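Local coordinates for protein catechol 2,3-dioxygenase (Pseudomonas sp. KL28, PDB 3HPY) that probably catalyses the iron-dependent extradiol cleavage of catechol by O2 to 2-hydroxy-6-oxohexa-2,4-dienoate, working as a homotetramer, at residues A2-G10 with S195-I203; R143-H154 with S218-R229. All coordinates share one frame; numbering follows the deposited sequence.

Contact 1: residues A2-G10 with S195-I203; sequences AMTGVLRPG and SCSHKVHDI. With MCT (4-methylcatechol), chain J.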
# COMPACT_ATOMS: atom_id res chain seq x y z
N ALA C 2 -14.08 -1.26 -28.44
CA ALA C 2 -15.03 -2.16 -27.73
C ALA C 2 -14.44 -3.54 -27.52
O ALA C 2 -13.45 -3.93 -28.15
CB ALA C 2 -16.32 -2.29 -28.53
N MET C 3 -15.06 -4.28 -26.61
CA MET C 3 -14.65 -5.65 -26.33
C MET C 3 -15.62 -6.53 -27.13
O MET C 3 -16.83 -6.50 -26.88
CB MET C 3 -14.77 -5.94 -24.83
CG MET C 3 -13.56 -5.54 -24.00
SD MET C 3 -12.09 -6.44 -24.50
CE MET C 3 -12.46 -8.10 -23.92
N THR C 4 -15.09 -7.28 -28.10
CA THR C 4 -15.90 -8.18 -28.92
C THR C 4 -15.26 -9.57 -28.93
O THR C 4 -14.18 -9.76 -28.37
CB THR C 4 -16.00 -7.70 -30.40
OG1 THR C 4 -14.69 -7.60 -30.96
CG2 THR C 4 -16.69 -6.34 -30.50
N GLY C 5 -15.92 -10.53 -29.58
CA GLY C 5 -15.38 -11.88 -29.64
C GLY C 5 -15.18 -12.54 -28.29
O GLY C 5 -16.11 -12.61 -27.48
N VAL C 6 -13.98 -13.05 -28.04
CA VAL C 6 -13.67 -13.69 -26.76
C VAL C 6 -13.41 -12.57 -25.76
O VAL C 6 -12.47 -11.79 -25.91
CB VAL C 6 -12.42 -14.58 -26.88
CG1 VAL C 6 -12.16 -15.27 -25.55
CG2 VAL C 6 -12.61 -15.60 -27.99
N LEU C 7 -14.25 -12.49 -24.73
CA LEU C 7 -14.15 -11.43 -23.75
C LEU C 7 -13.19 -11.67 -22.59
O LEU C 7 -12.32 -10.85 -22.32
CB LEU C 7 -15.53 -11.12 -23.17
CG LEU C 7 -16.64 -10.71 -24.14
CD1 LEU C 7 -17.92 -10.43 -23.37
CD2 LEU C 7 -16.21 -9.47 -24.92
N ARG C 8 -13.36 -12.80 -21.92
CA ARG C 8 -12.56 -13.09 -20.74
C ARG C 8 -12.59 -14.57 -20.35
O ARG C 8 -13.38 -15.35 -20.88
CB ARG C 8 -13.13 -12.27 -19.56
CG ARG C 8 -14.69 -12.26 -19.50
CD ARG C 8 -15.22 -12.18 -18.04
NE ARG C 8 -16.66 -12.40 -17.82
CZ ARG C 8 -17.67 -11.78 -18.44
NH1 ARG C 8 -17.43 -10.87 -19.37
NH2 ARG C 8 -18.93 -12.02 -18.08
N PRO C 9 -11.70 -14.98 -19.43
CA PRO C 9 -11.70 -16.38 -18.99
C PRO C 9 -13.04 -16.53 -18.27
O PRO C 9 -13.37 -15.68 -17.43
CB PRO C 9 -10.54 -16.44 -18.02
CG PRO C 9 -9.57 -15.45 -18.57
CD PRO C 9 -10.43 -14.31 -19.09
N GLY C 10 -13.81 -17.57 -18.60
CA GLY C 10 -15.11 -17.75 -17.96
C GLY C 10 -15.13 -18.71 -16.79
O GLY C 10 -15.82 -18.47 -15.80
N SER C 195 -3.40 -12.17 -24.73
CA SER C 195 -4.50 -11.33 -24.26
C SER C 195 -5.59 -11.25 -25.33
O SER C 195 -5.30 -11.30 -26.52
CB SER C 195 -4.00 -9.91 -23.93
OG SER C 195 -5.05 -9.02 -23.58
N CYS C 196 -6.84 -11.15 -24.90
CA CYS C 196 -7.97 -11.00 -25.81
C CYS C 196 -8.70 -9.76 -25.33
O CYS C 196 -9.91 -9.62 -25.51
CB CYS C 196 -8.90 -12.22 -25.73
SG CYS C 196 -9.60 -12.57 -24.09
N SER C 197 -7.93 -8.85 -24.73
CA SER C 197 -8.46 -7.63 -24.14
C SER C 197 -7.29 -6.66 -23.93
O SER C 197 -6.34 -6.67 -24.71
CB SER C 197 -9.08 -7.98 -22.79
OG SER C 197 -8.09 -8.51 -21.92
N HIS C 198 -7.35 -5.80 -22.91
CA HIS C 198 -6.20 -4.93 -22.65
C HIS C 198 -5.50 -5.31 -21.34
O HIS C 198 -4.79 -4.50 -20.72
CB HIS C 198 -6.55 -3.42 -22.68
CG HIS C 198 -7.58 -2.99 -21.68
ND1 HIS C 198 -8.89 -2.74 -22.03
CD2 HIS C 198 -7.49 -2.76 -20.35
CE1 HIS C 198 -9.56 -2.38 -20.95
NE2 HIS C 198 -8.74 -2.38 -19.92
N LYS C 199 -5.70 -6.56 -20.92
CA LYS C 199 -5.05 -7.09 -19.73
C LYS C 199 -3.70 -7.65 -20.21
O LYS C 199 -3.55 -7.98 -21.39
CB LYS C 199 -5.87 -8.23 -19.11
CG LYS C 199 -7.20 -7.82 -18.49
CD LYS C 199 -8.11 -9.02 -18.23
CE LYS C 199 -7.45 -10.05 -17.32
NZ LYS C 199 -8.23 -11.31 -17.23
N VAL C 200 -2.72 -7.75 -19.32
CA VAL C 200 -1.40 -8.29 -19.68
C VAL C 200 -1.54 -9.69 -20.29
O VAL C 200 -0.75 -10.08 -21.14
CB VAL C 200 -0.45 -8.34 -18.46
CG1 VAL C 200 0.30 -7.04 -18.34
CG2 VAL C 200 -1.24 -8.61 -17.19
N HIS C 201 -2.54 -10.44 -19.84
CA HIS C 201 -2.83 -11.76 -20.40
C HIS C 201 -4.06 -12.42 -19.80
O HIS C 201 -4.37 -12.28 -18.61
CB HIS C 201 -1.64 -12.70 -20.26
CG HIS C 201 -1.35 -13.10 -18.85
ND1 HIS C 201 -1.37 -12.20 -17.81
CD2 HIS C 201 -0.97 -14.29 -18.32
CE1 HIS C 201 -1.03 -12.82 -16.69
NE2 HIS C 201 -0.78 -14.09 -16.97
N ASP C 202 -4.78 -13.14 -20.64
CA ASP C 202 -5.97 -13.86 -20.21
C ASP C 202 -5.61 -15.33 -20.08
O ASP C 202 -6.31 -16.10 -19.42
CB ASP C 202 -7.10 -13.64 -21.21
CG ASP C 202 -7.66 -12.22 -21.14
OD1 ASP C 202 -8.50 -11.95 -20.26
OD2 ASP C 202 -7.22 -11.38 -21.96
N ILE C 203 -4.50 -15.71 -20.71
CA ILE C 203 -4.04 -17.09 -20.67
C ILE C 203 -2.59 -17.17 -21.15
O ILE C 203 -2.14 -16.34 -21.94
CB ILE C 203 -4.94 -18.00 -21.55
CG1 ILE C 203 -4.64 -19.47 -21.28
CG2 ILE C 203 -4.73 -17.67 -23.03
CD1 ILE C 203 -5.69 -20.43 -21.86
C1 MCT J . 4.49 -15.57 -15.18
C2 MCT J . 3.64 -16.59 -14.71
C3 MCT J . 2.32 -16.26 -14.33
O3 MCT J . 1.51 -17.22 -13.88
C4 MCT J . 1.84 -14.93 -14.44
O4 MCT J . 0.56 -14.64 -14.07
C5 MCT J . 2.70 -13.90 -14.92
C6 MCT J . 4.02 -14.24 -15.29
C MCT J . 5.89 -15.91 -15.58
O HOH W 1 -10.52 -10.12 -20.47

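Contact 2: residues R143-H154 with S218-R229; sequences REHGIAPIQLDH and SFLLESWEQVLR. With FE (Fe (III) ion), chain I; MCT (4-methylcatechol), chain J.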
# COMPACT_ATOMS: atom_id res chain seq x y z
N ARG C 143 -15.36 -9.22 0.77
CA ARG C 143 -13.97 -8.86 0.49
C ARG C 143 -13.01 -9.28 1.59
O ARG C 143 -11.80 -9.38 1.38
CB ARG C 143 -13.84 -7.35 0.28
CG ARG C 143 -12.49 -6.91 -0.26
CD ARG C 143 -12.34 -5.39 -0.35
NE ARG C 143 -12.20 -4.76 0.97
CZ ARG C 143 -11.69 -3.55 1.16
NH1 ARG C 143 -11.27 -2.83 0.13
NH2 ARG C 143 -11.58 -3.05 2.39
N GLU C 144 -13.54 -9.54 2.77
CA GLU C 144 -12.69 -9.91 3.89
C GLU C 144 -12.81 -11.38 4.28
O GLU C 144 -12.22 -11.82 5.26
CB GLU C 144 -13.03 -9.03 5.09
CG GLU C 144 -13.00 -7.55 4.74
CD GLU C 144 -13.35 -6.66 5.91
OE1 GLU C 144 -12.50 -6.49 6.80
OE2 GLU C 144 -14.48 -6.13 5.94
N HIS C 145 -13.59 -12.13 3.50
CA HIS C 145 -13.77 -13.55 3.78
C HIS C 145 -12.64 -14.30 3.11
O HIS C 145 -12.66 -14.51 1.89
CB HIS C 145 -15.12 -14.02 3.25
CG HIS C 145 -15.41 -15.46 3.53
ND1 HIS C 145 -15.67 -15.93 4.80
CD2 HIS C 145 -15.50 -16.53 2.70
CE1 HIS C 145 -15.92 -17.23 4.74
NE2 HIS C 145 -15.82 -17.62 3.48
N GLY C 146 -11.66 -14.71 3.90
CA GLY C 146 -10.52 -15.40 3.33
C GLY C 146 -9.80 -14.43 2.42
O GLY C 146 -9.98 -13.22 2.52
N ILE C 147 -8.97 -14.95 1.52
CA ILE C 147 -8.22 -14.11 0.59
C ILE C 147 -9.18 -13.27 -0.25
O ILE C 147 -8.95 -12.07 -0.48
CB ILE C 147 -7.34 -14.99 -0.31
CG1 ILE C 147 -6.44 -15.86 0.58
CG2 ILE C 147 -6.49 -14.14 -1.24
CD1 ILE C 147 -5.57 -16.85 -0.18
N ALA C 148 -10.25 -13.91 -0.70
CA ALA C 148 -11.32 -13.29 -1.49
C ALA C 148 -10.87 -12.52 -2.73
O ALA C 148 -10.99 -11.31 -2.79
CB ALA C 148 -12.14 -12.38 -0.57
N PRO C 149 -10.39 -13.24 -3.76
CA PRO C 149 -9.95 -12.54 -4.97
C PRO C 149 -11.10 -11.88 -5.72
O PRO C 149 -12.27 -12.16 -5.44
CB PRO C 149 -9.27 -13.65 -5.77
CG PRO C 149 -10.10 -14.86 -5.40
CD PRO C 149 -10.27 -14.70 -3.90
N ILE C 150 -10.76 -11.02 -6.69
CA ILE C 150 -11.72 -10.26 -7.47
C ILE C 150 -12.21 -10.89 -8.78
O ILE C 150 -13.32 -10.62 -9.22
CB ILE C 150 -11.16 -8.84 -7.77
CG1 ILE C 150 -11.23 -7.98 -6.51
CG2 ILE C 150 -11.96 -8.17 -8.88
CD1 ILE C 150 -10.32 -8.46 -5.38
N GLN C 151 -11.37 -11.69 -9.43
CA GLN C 151 -11.76 -12.35 -10.67
C GLN C 151 -10.81 -13.48 -11.04
O GLN C 151 -9.68 -13.53 -10.56
CB GLN C 151 -11.81 -11.36 -11.85
CG GLN C 151 -10.49 -10.67 -12.17
CD GLN C 151 -10.53 -9.88 -13.48
OE1 GLN C 151 -11.54 -9.25 -13.82
NE2 GLN C 151 -9.41 -9.88 -14.20
N LEU C 152 -11.28 -14.40 -11.89
CA LEU C 152 -10.45 -15.48 -12.40
C LEU C 152 -9.68 -14.70 -13.48
O LEU C 152 -10.25 -14.33 -14.50
CB LEU C 152 -11.32 -16.57 -13.04
CG LEU C 152 -10.61 -17.64 -13.89
CD1 LEU C 152 -9.80 -18.55 -12.96
CD2 LEU C 152 -11.63 -18.47 -14.68
N ASP C 153 -8.40 -14.43 -13.23
CA ASP C 153 -7.60 -13.64 -14.17
C ASP C 153 -7.13 -14.40 -15.40
O ASP C 153 -7.14 -13.87 -16.51
CB ASP C 153 -6.38 -13.06 -13.47
CG ASP C 153 -5.82 -11.87 -14.19
OD1 ASP C 153 -6.47 -10.79 -14.13
OD2 ASP C 153 -4.75 -12.00 -14.83
N HIS C 154 -6.68 -15.63 -15.18
CA HIS C 154 -6.17 -16.47 -16.25
C HIS C 154 -5.70 -17.79 -15.68
O HIS C 154 -6.02 -18.14 -14.54
CB HIS C 154 -4.96 -15.80 -16.91
CG HIS C 154 -3.81 -15.57 -15.97
ND1 HIS C 154 -3.75 -14.49 -15.12
CD2 HIS C 154 -2.67 -16.27 -15.77
CE1 HIS C 154 -2.62 -14.53 -14.44
NE2 HIS C 154 -1.95 -15.60 -14.81
N SER C 218 -5.11 -18.53 -12.08
CA SER C 218 -4.80 -17.31 -11.33
C SER C 218 -5.97 -16.42 -10.96
O SER C 218 -6.92 -16.26 -11.72
CB SER C 218 -3.77 -16.49 -12.09
OG SER C 218 -3.47 -15.31 -11.36
N PHE C 219 -5.86 -15.82 -9.78
CA PHE C 219 -6.89 -14.94 -9.24
C PHE C 219 -6.35 -13.53 -9.02
O PHE C 219 -5.23 -13.35 -8.51
CB PHE C 219 -7.44 -15.53 -7.93
CG PHE C 219 -8.09 -16.88 -8.11
CD1 PHE C 219 -7.33 -18.04 -8.18
CD2 PHE C 219 -9.47 -16.98 -8.25
CE1 PHE C 219 -7.92 -19.27 -8.38
CE2 PHE C 219 -10.09 -18.21 -8.46
CZ PHE C 219 -9.31 -19.37 -8.52
N LEU C 220 -7.14 -12.54 -9.40
CA LEU C 220 -6.73 -11.15 -9.28
C LEU C 220 -6.95 -10.58 -7.88
O LEU C 220 -7.97 -10.86 -7.25
CB LEU C 220 -7.48 -10.30 -10.31
CG LEU C 220 -7.11 -8.81 -10.42
CD1 LEU C 220 -5.65 -8.68 -10.82
CD2 LEU C 220 -8.01 -8.13 -11.45
N LEU C 221 -5.98 -9.80 -7.41
CA LEU C 221 -6.07 -9.14 -6.11
C LEU C 221 -6.09 -7.63 -6.35
O LEU C 221 -5.69 -7.17 -7.42
CB LEU C 221 -4.87 -9.51 -5.22
CG LEU C 221 -5.19 -10.39 -4.00
CD1 LEU C 221 -5.99 -11.60 -4.44
CD2 LEU C 221 -3.89 -10.82 -3.30
N GLU C 222 -6.54 -6.88 -5.36
CA GLU C 222 -6.65 -5.42 -5.47
C GLU C 222 -5.37 -4.62 -5.32
O GLU C 222 -5.16 -3.65 -6.04
CB GLU C 222 -7.66 -4.91 -4.43
CG GLU C 222 -9.11 -5.17 -4.78
CD GLU C 222 -9.69 -4.08 -5.66
OE1 GLU C 222 -10.29 -3.13 -5.12
OE2 GLU C 222 -9.52 -4.16 -6.90
N SER C 223 -4.51 -5.01 -4.39
CA SER C 223 -3.29 -4.25 -4.16
C SER C 223 -2.15 -5.09 -3.61
O SER C 223 -2.35 -6.24 -3.24
CB SER C 223 -3.57 -3.13 -3.17
OG SER C 223 -3.76 -3.69 -1.88
N TRP C 224 -0.96 -4.49 -3.55
CA TRP C 224 0.22 -5.16 -3.02
C TRP C 224 -0.04 -5.58 -1.57
O TRP C 224 0.37 -6.65 -1.16
CB TRP C 224 1.41 -4.21 -3.08
CG TRP C 224 2.73 -4.76 -2.56
CD1 TRP C 224 3.61 -4.11 -1.75
CD2 TRP C 224 3.36 -6.00 -2.91
NE1 TRP C 224 4.74 -4.86 -1.57
CE2 TRP C 224 4.62 -6.03 -2.28
CE3 TRP C 224 2.98 -7.10 -3.71
CZ2 TRP C 224 5.52 -7.11 -2.41
CZ3 TRP C 224 3.87 -8.18 -3.83
CH2 TRP C 224 5.12 -8.17 -3.19
N GLU C 225 -0.70 -4.73 -0.79
CA GLU C 225 -0.98 -5.11 0.58
C GLU C 225 -1.94 -6.30 0.60
O GLU C 225 -1.89 -7.10 1.53
CB GLU C 225 -1.56 -3.93 1.37
CG GLU C 225 -0.59 -2.76 1.40
CD GLU C 225 -0.51 -2.08 2.75
OE1 GLU C 225 -1.56 -1.89 3.41
OE2 GLU C 225 0.62 -1.71 3.14
N GLN C 226 -2.79 -6.45 -0.41
CA GLN C 226 -3.68 -7.60 -0.40
C GLN C 226 -2.88 -8.88 -0.67
O GLN C 226 -3.28 -9.96 -0.25
CB GLN C 226 -4.80 -7.44 -1.42
CG GLN C 226 -5.91 -6.51 -0.97
CD GLN C 226 -6.45 -6.86 0.39
OE1 GLN C 226 -6.25 -6.13 1.36
NE2 GLN C 226 -7.13 -7.99 0.49
N VAL C 227 -1.74 -8.74 -1.34
CA VAL C 227 -0.91 -9.91 -1.63
C VAL C 227 -0.27 -10.41 -0.33
O VAL C 227 -0.17 -11.61 -0.10
CB VAL C 227 0.20 -9.58 -2.66
CG1 VAL C 227 1.09 -10.79 -2.89
CG2 VAL C 227 -0.45 -9.18 -3.99
N LEU C 228 0.15 -9.47 0.51
CA LEU C 228 0.75 -9.81 1.79
C LEU C 228 -0.28 -10.56 2.63
O LEU C 228 -0.01 -11.63 3.15
CB LEU C 228 1.15 -8.53 2.52
CG LEU C 228 1.55 -8.72 3.99
CD1 LEU C 228 2.68 -9.73 4.07
CD2 LEU C 228 1.96 -7.37 4.58
N ARG C 229 -1.47 -9.98 2.73
CA ARG C 229 -2.55 -10.58 3.49
C ARG C 229 -2.86 -12.00 3.00
O ARG C 229 -3.19 -12.88 3.81
CB ARG C 229 -3.76 -9.66 3.38
CG ARG C 229 -5.10 -10.25 3.69
CD ARG C 229 -6.08 -9.11 3.78
NE ARG C 229 -7.34 -9.54 4.38
CZ ARG C 229 -8.15 -10.45 3.86
NH1 ARG C 229 -7.85 -11.05 2.71
NH2 ARG C 229 -9.28 -10.75 4.49
FE FE I . -0.18 -16.53 -13.52
C1 MCT J . 4.49 -15.57 -15.18
C2 MCT J . 3.64 -16.59 -14.71
C3 MCT J . 2.32 -16.26 -14.33
O3 MCT J . 1.51 -17.22 -13.88
C4 MCT J . 1.84 -14.93 -14.44
O4 MCT J . 0.56 -14.64 -14.07
C5 MCT J . 2.70 -13.90 -14.92
C6 MCT J . 4.02 -14.24 -15.29
C MCT J . 5.89 -15.91 -15.58
O HOH W 2 -7.67 -9.84 -1.39
O HOH W 3 -6.02 -11.19 0.62

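Contact 1: residues A2-G10 with S195-I203
The carboxylate of D202, which lies against the ring of P9 across the contact, is gripped at both oxygens. D202 OD2 takes the backbone N of C196 at 3.0 Å, nearly straight (174°) but on its anti side and tilted out of the carboxylate plane, while the hydroxyl of S197 donates to its syn lone pair. D202 OD1 receives K199 NZ from above that plane, a salt bridge of 3.1 Å; the ammonium probably also bonds to the carbonyl of D153. Water 1 completes the set, donating to D202 OD1 and to L7 O, both at 2.7 Å, a polar link between the segments.

These bonds tie together the loop between strands 189-195 and 203-207, where S195 and S197 each form an ST turn, S195 OG accepting from S197 N and S197 OG from K199 N. The loop faces a classic beta bulge at L7 and R8, opposite K72, where the N-terminal chain bends into strand 9-16.

The P9 ring crosses the D202 side chain at about a right angle, its CD 3.3 Å from D202 OD1. M3 is bent at both chi2 and chi3 (-62° and -70°), which brings CE to 3.6 Å from S197 CB. C196 SG lies 4.0 Å from V6 CG1. R8 leads off instead to D52 and to D278 of the second subunit. On the far side of the loop H201, a residue of the substrate pocket, gives MCT O4 a weak, bent bond from NE2, 3.2 Å long, with O4 at the ring edge.

Contact 2: residues R143-H154 with S218-R229
The non-haem iron site of this extradiol dioxygenase sits at one end of the contact, where H154 meets S218. H154 NE2 binds the iron at 2.4 Å; H216, E267 and both oxygens of 4-methylcatechol are the other ligands. S218 CB lies over one face of the imidazole, 3.4 Å from its centroid and 20° off the normal, a CH-pi contact, while S218 OG is hydrogen-bonded to E267. In the second shell, D153 OD2 accepts H154 ND1 through its anti lone pair at 2.7 Å, helping to fix the ring's rotation.

Strands 151-159 and 213-220 pair antiparallel here, with D153 and H154 both facing S218 in a classic beta bulge. One residue before Q151, I150 N reaches L220 O almost straight, at 174°. P149 and F219 lie side by side, CB to CB 3.4 Å; Q151 likewise runs beside L220.

At the other end R229, extended from CG to NE, grips G146 O end-on with NH1 (3.0 Å) and NH2 (3.2 Å), both from the same face of the peptide. Water 3 joins R229 NH1 to I147 O, and E144 of the third subunit pairs with the same guanidinium.

In the fold
From the N terminus, residues 2-10 lead into strand 9-16 of the eight-stranded sheet. Contact 1 closes a long loop of 184 residues by bringing this start against the turn at 195-203, in the other half of the chain. Contact 2 opens within that loop, at 143-154, but closes beyond it at 218-229, so the two cross. Contact 1 thus joins the two sheets, whereas contact 2 pairs strand 151-159 with strand 213-220 and ties the loop before it to helix 224-236. Their centres lie about 19 Å apart, yet they meet near the iron, where the rings of H201 and H154 adjoin beside the catechol.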